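Local coordinates for Zn-dependent hydrolase of metallo-beta-lactamase superfamily TM0207 (Thermotoga maritima, PDB 1VJN), which is a putative zinc-dependent hydrolase of the metallo-beta-lactamase superfamily whose substrate is not established, at residues Val86-Val91 / Ile107-Glu112; Lys117-Gly122 / Glu134-Ile139. All blocks are in the same frame, centred on the assembly; numbering follows the deposited sequence.

Contact 1: Val86-Val91 / Ile107-Glu112; sequences VKIKGV and IVFVFE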
loop_
_atom_site.group_PDB
_atom_site.type_symbol
_atom_site.label_atom_id
_atom_site.label_comp_id
_atom_site.label_asym_id
_atom_site.label_seq_id
_atom_site.Cartn_x
_atom_site.Cartn_y
_atom_site.Cartn_z
ATOM N N VAL A 86 -6.937 -13.134 -9.062
ATOM C CA VAL A 86 -5.811 -12.331 -8.550
ATOM C C VAL A 86 -5.107 -13.160 -7.490
ATOM O O VAL A 86 -5.762 -13.737 -6.623
ATOM C CB VAL A 86 -6.273 -10.960 -8.008
ATOM C CG1 VAL A 86 -5.183 -10.254 -7.215
ATOM C CG2 VAL A 86 -6.702 -10.068 -9.181
ATOM N N LYS A 87 -3.782 -13.261 -7.612
ATOM C CA LYS A 87 -2.939 -13.898 -6.600
ATOM C C LYS A 87 -2.611 -12.878 -5.493
ATOM O O LYS A 87 -2.124 -11.765 -5.761
ATOM C CB LYS A 87 -1.644 -14.427 -7.216
ATOM C CG LYS A 87 -1.801 -15.705 -8.026
ATOM C CD LYS A 87 -0.688 -15.889 -9.081
ATOM C CE LYS A 87 0.757 -15.755 -8.489
ATOM N NZ LYS A 87 1.839 -16.322 -9.399
ATOM N N ILE A 88 -2.922 -13.242 -4.260
ATOM C CA ILE A 88 -2.602 -12.418 -3.124
ATOM C C ILE A 88 -1.762 -13.173 -2.125
ATOM O O ILE A 88 -2.017 -14.354 -1.814
ATOM C CB ILE A 88 -3.869 -11.940 -2.426
ATOM C CG1 ILE A 88 -4.777 -11.157 -3.393
ATOM C CG2 ILE A 88 -3.519 -11.103 -1.274
ATOM C CD1 ILE A 88 -6.216 -11.343 -3.099
ATOM N N LYS A 89 -0.810 -12.461 -1.568
ATOM C CA LYS A 89 0.106 -13.028 -0.622
ATOM C C LYS A 89 0.236 -12.105 0.569
ATOM O O LYS A 89 0.482 -10.914 0.398
ATOM C CB LYS A 89 1.455 -13.239 -1.311
ATOM C CG LYS A 89 2.531 -13.831 -0.389
ATOM C CD LYS A 89 3.840 -14.192 -1.123
ATOM C CE LYS A 89 4.626 -15.191 -0.270
ATOM N NZ LYS A 89 5.976 -15.625 -0.830
ATOM N N GLY A 90 0.087 -12.658 1.768
ATOM C CA GLY A 90 0.261 -11.941 3.025
ATOM C C GLY A 90 1.530 -12.361 3.742
ATOM O O GLY A 90 1.769 -13.564 3.930
ATOM N N VAL A 91 2.326 -11.380 4.164
ATOM C CA VAL A 91 3.654 -11.661 4.787
ATOM C C VAL A 91 3.676 -10.910 6.099
ATOM O O VAL A 91 3.490 -9.725 6.096
ATOM C CB VAL A 91 4.812 -11.202 3.845
ATOM C CG1 VAL A 91 6.159 -11.294 4.490
ATOM C CG2 VAL A 91 4.791 -11.994 2.574
ATOM N N ILE A 107 0.653 -7.159 8.564
ATOM C CA ILE A 107 0.728 -7.994 7.406
ATOM C C ILE A 107 0.846 -7.101 6.177
ATOM O O ILE A 107 0.011 -6.269 5.941
ATOM C CB ILE A 107 -0.479 -8.869 7.301
ATOM C CG1 ILE A 107 -0.666 -9.684 8.588
ATOM C CG2 ILE A 107 -0.338 -9.852 6.098
ATOM C CD1 ILE A 107 -1.933 -10.431 8.644
ATOM N N VAL A 108 1.920 -7.346 5.432
ATOM C CA VAL A 108 2.204 -6.796 4.119
ATOM C C VAL A 108 1.476 -7.680 3.109
ATOM O O VAL A 108 1.560 -8.913 3.161
ATOM C CB VAL A 108 3.736 -6.884 3.861
ATOM C CG1 VAL A 108 4.068 -6.612 2.465
ATOM C CG2 VAL A 108 4.502 -5.984 4.838
ATOM N N PHE A 109 0.734 -7.071 2.207
ATOM C CA PHE A 109 0.058 -7.824 1.160
ATOM C C PHE A 109 0.635 -7.532 -0.184
ATOM O O PHE A 109 0.938 -6.390 -0.502
ATOM C CB PHE A 109 -1.452 -7.492 1.175
ATOM C CG PHE A 109 -2.168 -8.156 2.307
ATOM C CD1 PHE A 109 -2.449 -9.506 2.238
ATOM C CD2 PHE A 109 -2.545 -7.462 3.443
ATOM C CE1 PHE A 109 -3.062 -10.132 3.264
ATOM C CE2 PHE A 109 -3.167 -8.125 4.480
ATOM C CZ PHE A 109 -3.431 -9.420 4.394
ATOM N N VAL A 110 0.771 -8.562 -0.995
ATOM C CA VAL A 110 1.250 -8.403 -2.329
ATOM C C VAL A 110 0.141 -8.863 -3.297
ATOM O O VAL A 110 -0.396 -9.946 -3.167
ATOM C CB VAL A 110 2.523 -9.205 -2.532
ATOM C CG1 VAL A 110 3.066 -9.003 -3.922
ATOM C CG2 VAL A 110 3.583 -8.783 -1.523
ATOM N N PHE A 111 -0.180 -8.028 -4.256
ATOM C CA PHE A 111 -1.207 -8.331 -5.259
ATOM C C PHE A 111 -0.533 -8.475 -6.624
ATOM O O PHE A 111 0.226 -7.598 -7.069
ATOM C CB PHE A 111 -2.260 -7.233 -5.283
ATOM C CG PHE A 111 -2.733 -6.858 -3.921
ATOM C CD1 PHE A 111 -3.734 -7.590 -3.302
ATOM C CD2 PHE A 111 -2.171 -5.801 -3.247
ATOM C CE1 PHE A 111 -4.166 -7.266 -2.058
ATOM C CE2 PHE A 111 -2.597 -5.478 -1.987
ATOM C CZ PHE A 111 -3.578 -6.210 -1.383
ATOM N N GLU A 112 -0.800 -9.594 -7.275
ATOM C CA GLU A 112 -0.173 -9.908 -8.550
ATOM C C GLU A 112 -1.284 -9.998 -9.566
ATOM O O GLU A 112 -2.158 -10.851 -9.449
ATOM C CB GLU A 112 0.618 -11.215 -8.447
ATOM C CG GLU A 112 1.403 -11.589 -9.701
ATOM C CD GLU A 112 2.583 -12.541 -9.435
ATOM O OE1 GLU A 112 2.826 -12.944 -8.271
ATOM O OE2 GLU A 112 3.296 -12.883 -10.409
#

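Contact 2: Lys117-Gly122 / Glu134-Ile139; sequences KVCHLG and EEIGEI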
loop_
_atom_site.group_PDB
_atom_site.type_symbol
_atom_site.label_atom_id
_atom_site.label_comp_id
_atom_site.label_asym_id
_atom_site.label_seq_id
_atom_site.Cartn_x
_atom_site.Cartn_y
_atom_site.Cartn_z
ATOM N N LYS A 117 2.901 -6.242 -10.041
ATOM C CA LYS A 117 2.904 -6.608 -8.636
ATOM C C LYS A 117 2.818 -5.348 -7.794
ATOM O O LYS A 117 3.650 -4.431 -7.888
ATOM C CB LYS A 117 4.164 -7.405 -8.236
ATOM C CG LYS A 117 4.151 -8.868 -8.639
ATOM C CD LYS A 117 5.567 -9.374 -8.766
ATOM C CE LYS A 117 5.629 -10.876 -8.935
ATOM N NZ LYS A 117 5.425 -11.267 -10.370
ATOM N N VAL A 118 1.787 -5.305 -6.969
ATOM C CA VAL A 118 1.520 -4.172 -6.115
ATOM C C VAL A 118 1.714 -4.634 -4.699
ATOM O O VAL A 118 1.271 -5.742 -4.349
ATOM C CB VAL A 118 0.078 -3.656 -6.310
ATOM C CG1 VAL A 118 -0.181 -2.427 -5.423
ATOM C CG2 VAL A 118 -0.180 -3.329 -7.783
ATOM N N CYS A 119 2.375 -3.801 -3.895
ATOM C CA CYS A 119 2.649 -4.087 -2.475
ATOM C C CYS A 119 2.178 -2.991 -1.529
ATOM O O CYS A 119 2.623 -1.860 -1.587
ATOM C CB CYS A 119 4.160 -4.314 -2.234
ATOM S SG CYS A 119 4.594 -4.862 -0.564
ATOM N N HIS A 120 1.353 -3.381 -0.570
ATOM C CA HIS A 120 0.933 -2.487 0.485
ATOM C C HIS A 120 1.674 -2.894 1.736
ATOM O O HIS A 120 1.456 -3.975 2.301
ATOM C CB HIS A 120 -0.559 -2.651 0.704
ATOM C CG HIS A 120 -1.166 -1.674 1.655
ATOM N ND1 HIS A 120 -0.944 -1.715 3.016
ATOM C CD2 HIS A 120 -2.080 -0.698 1.447
ATOM C CE1 HIS A 120 -1.652 -0.758 3.591
ATOM N NE2 HIS A 120 -2.381 -0.153 2.666
ATOM N N LEU A 121 2.500 -2.002 2.239
ATOM C CA LEU A 121 3.347 -2.370 3.356
ATOM C C LEU A 121 2.732 -2.256 4.760
ATOM O O LEU A 121 3.379 -2.627 5.737
ATOM C CB LEU A 121 4.646 -1.605 3.260
ATOM C CG LEU A 121 5.665 -2.090 2.187
ATOM C CD1 LEU A 121 6.807 -1.086 2.114
ATOM C CD2 LEU A 121 6.211 -3.516 2.425
ATOM N N GLY A 122 1.509 -1.759 4.870
ATOM C CA GLY A 122 0.828 -1.641 6.147
ATOM C C GLY A 122 1.509 -0.531 6.961
ATOM O O GLY A 122 1.849 0.505 6.434
ATOM N N GLU A 134 12.834 -11.610 0.431
ATOM C CA GLU A 134 12.854 -12.813 -0.412
ATOM C C GLU A 134 11.433 -13.304 -0.713
ATOM O O GLU A 134 11.104 -13.626 -1.847
ATOM C CB GLU A 134 13.660 -13.893 0.287
ATOM C CG GLU A 134 13.827 -15.193 -0.476
ATOM C CD GLU A 134 14.770 -16.172 0.242
ATOM O OE1 GLU A 134 14.929 -16.099 1.488
ATOM O OE2 GLU A 134 15.366 -17.020 -0.446
ATOM N N GLU A 135 10.595 -13.299 0.312
ATOM C CA GLU A 135 9.179 -13.630 0.206
ATOM C C GLU A 135 8.384 -12.563 -0.550
ATOM O O GLU A 135 7.475 -12.897 -1.272
ATOM C CB GLU A 135 8.595 -13.777 1.622
ATOM C CG GLU A 135 7.301 -14.570 1.726
ATOM C CD GLU A 135 6.982 -15.098 3.154
ATOM O OE1 GLU A 135 7.788 -14.847 4.112
ATOM O OE2 GLU A 135 5.907 -15.757 3.322
ATOM N N ILE A 136 8.680 -11.277 -0.384
ATOM C CA ILE A 136 7.890 -10.276 -1.113
ATOM C C ILE A 136 8.265 -10.253 -2.610
ATOM O O ILE A 136 7.384 -10.201 -3.477
ATOM C CB ILE A 136 7.957 -8.887 -0.434
ATOM C CG1 ILE A 136 7.259 -8.959 0.924
ATOM C CG2 ILE A 136 7.283 -7.785 -1.320
ATOM C CD1 ILE A 136 7.647 -7.868 1.802
ATOM N N GLY A 137 9.554 -10.317 -2.912
ATOM C CA GLY A 137 10.049 -10.262 -4.296
ATOM C C GLY A 137 10.076 -8.867 -4.889
ATOM O O GLY A 137 9.748 -7.903 -4.205
ATOM N N GLU A 138 10.454 -8.745 -6.170
ATOM C CA GLU A 138 10.429 -7.446 -6.851
ATOM C C GLU A 138 9.015 -6.890 -6.959
ATOM O O GLU A 138 8.098 -7.619 -7.237
ATOM C CB GLU A 138 11.131 -7.512 -8.203
ATOM C CG GLU A 138 12.585 -7.931 -8.019
ATOM C CD GLU A 138 13.525 -7.273 -9.005
ATOM O OE1 GLU A 138 13.124 -7.078 -10.180
ATOM O OE2 GLU A 138 14.665 -6.954 -8.584
ATOM N N ILE A 139 8.855 -5.601 -6.661
ATOM C CA ILE A 139 7.568 -4.918 -6.662
ATOM C C ILE A 139 7.535 -3.869 -7.787
ATOM O O ILE A 139 8.512 -3.169 -8.026
ATOM C CB ILE A 139 7.342 -4.273 -5.280
ATOM C CG1 ILE A 139 7.139 -5.379 -4.224
ATOM C CG2 ILE A 139 6.170 -3.358 -5.289
ATOM C CD1 ILE A 139 6.220 -6.531 -4.670
#

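Contact 1: Val86-Val91 / Ile107-Glu112
K87 and E112 form a hydrogen-bonded pair of two antiparallel strands, their side chains running alongside each other in the same direction. CE and NZ of the lysine both lie beside the carboxylate, CE 3.5 Å from E112 OE1; NZ, 3.7 Å from E112 OE1, makes only a long salt bridge. E112 CG is anti to the backbone N (chi1 -176°) and the chain beyond is extended, which carries the carboxylate up to the lysine; its stronger partner is K117, which forms a salt bridge to OE2. Between the backbones E112 N bonds to K87 O at 3.0 Å, but the return bond from K87 N is weak. K89 and V110, then V91 and V108, are pairs bonded in both directions, with V91 N 2.8 Å from V108 O. V91 CB lies 4.5 Å from V108 CB, both side chains turned to the face of K87 and E112. The opposite face carries I88, whose CG1 meets F111 CD1 at 3.7 Å. With no side chain at G90, the F109 ring comes up against bare backbone, CD1 and CE1 both close to G90 CA; I107 CG2, from the same strand, lies over one ring face, toward its rim. Strands 79-83 and 116-120 flank the hairpin 86-95/105-113. V91, V108 and V110 pack against helix 130-136, and I88, F109 and F111 against strand 52-54 of the second sheet.

Contact 2: Lys117-Gly122 / Glu134-Ile139
With its CG1 anti to the carbonyl carbon (chi1 -68°) and chi2 at -43°, which turns CD1 back toward the cysteine, I139 gathers three carbons around C119 CB; the nearest, I139 CG1, is 3.7 Å from C119 CB. Its CG2 branch also reaches back to the backbone of the strand and lies 3.8 Å from K117 O. C119 holds SG anti to its own N (chi1 -173°), which carries the sulfur past I139 and on to the last turn of the helix, where SG meets I136 CG2 at 4.0 Å. The cysteine thus touches one isoleucine through CB and the other through SG, in a buried apolar contact. At the outer margin K117 lays CB and CD beside the carbonyl oxygen of E138, CD 3.4 Å from E138 O, while its NZ has E112 as partner. No hydrogen bond links the two segments, so they meet through side-chain packing and the lysine's approach to a carbonyl. G137, with positive phi, is where the chain leaves helical geometry, and from there it turns back toward the sheet. L164 also packs against both isoleucines. Strand 116-120, helix 130-136 and strand 141-145 make up a beta-alpha-beta unit with parallel neighbouring strands, part of the alpha-beta/beta-alpha sandwich of the metallo-beta-lactamase fold, in which helices lie outside two facing sheets.

How the contacts relate
Contacts 1 and 2 are consecutive along the chain and adjoin in one sheet, their centres about 7 Å apart. Strands 105-113 and 116-120 join them: F111 N lies 2.7 Å from V118 O, a probable hydrogen bond. At the outer margin K117 NZ forms a salt bridge with E112 OE2 (2.7 Å), so the carboxylate of contact 1 is tied to the lysine of contact 2. On the buried side V108 CG1 lies 3.5 Å from C119 SG, making the helix-facing surfaces continuous. K89 NZ also donates a hydrogen bond to E135 O near the helix end. Together the contacts connect the 86-95/105-113 hairpin to the beta-alpha-beta unit that follows.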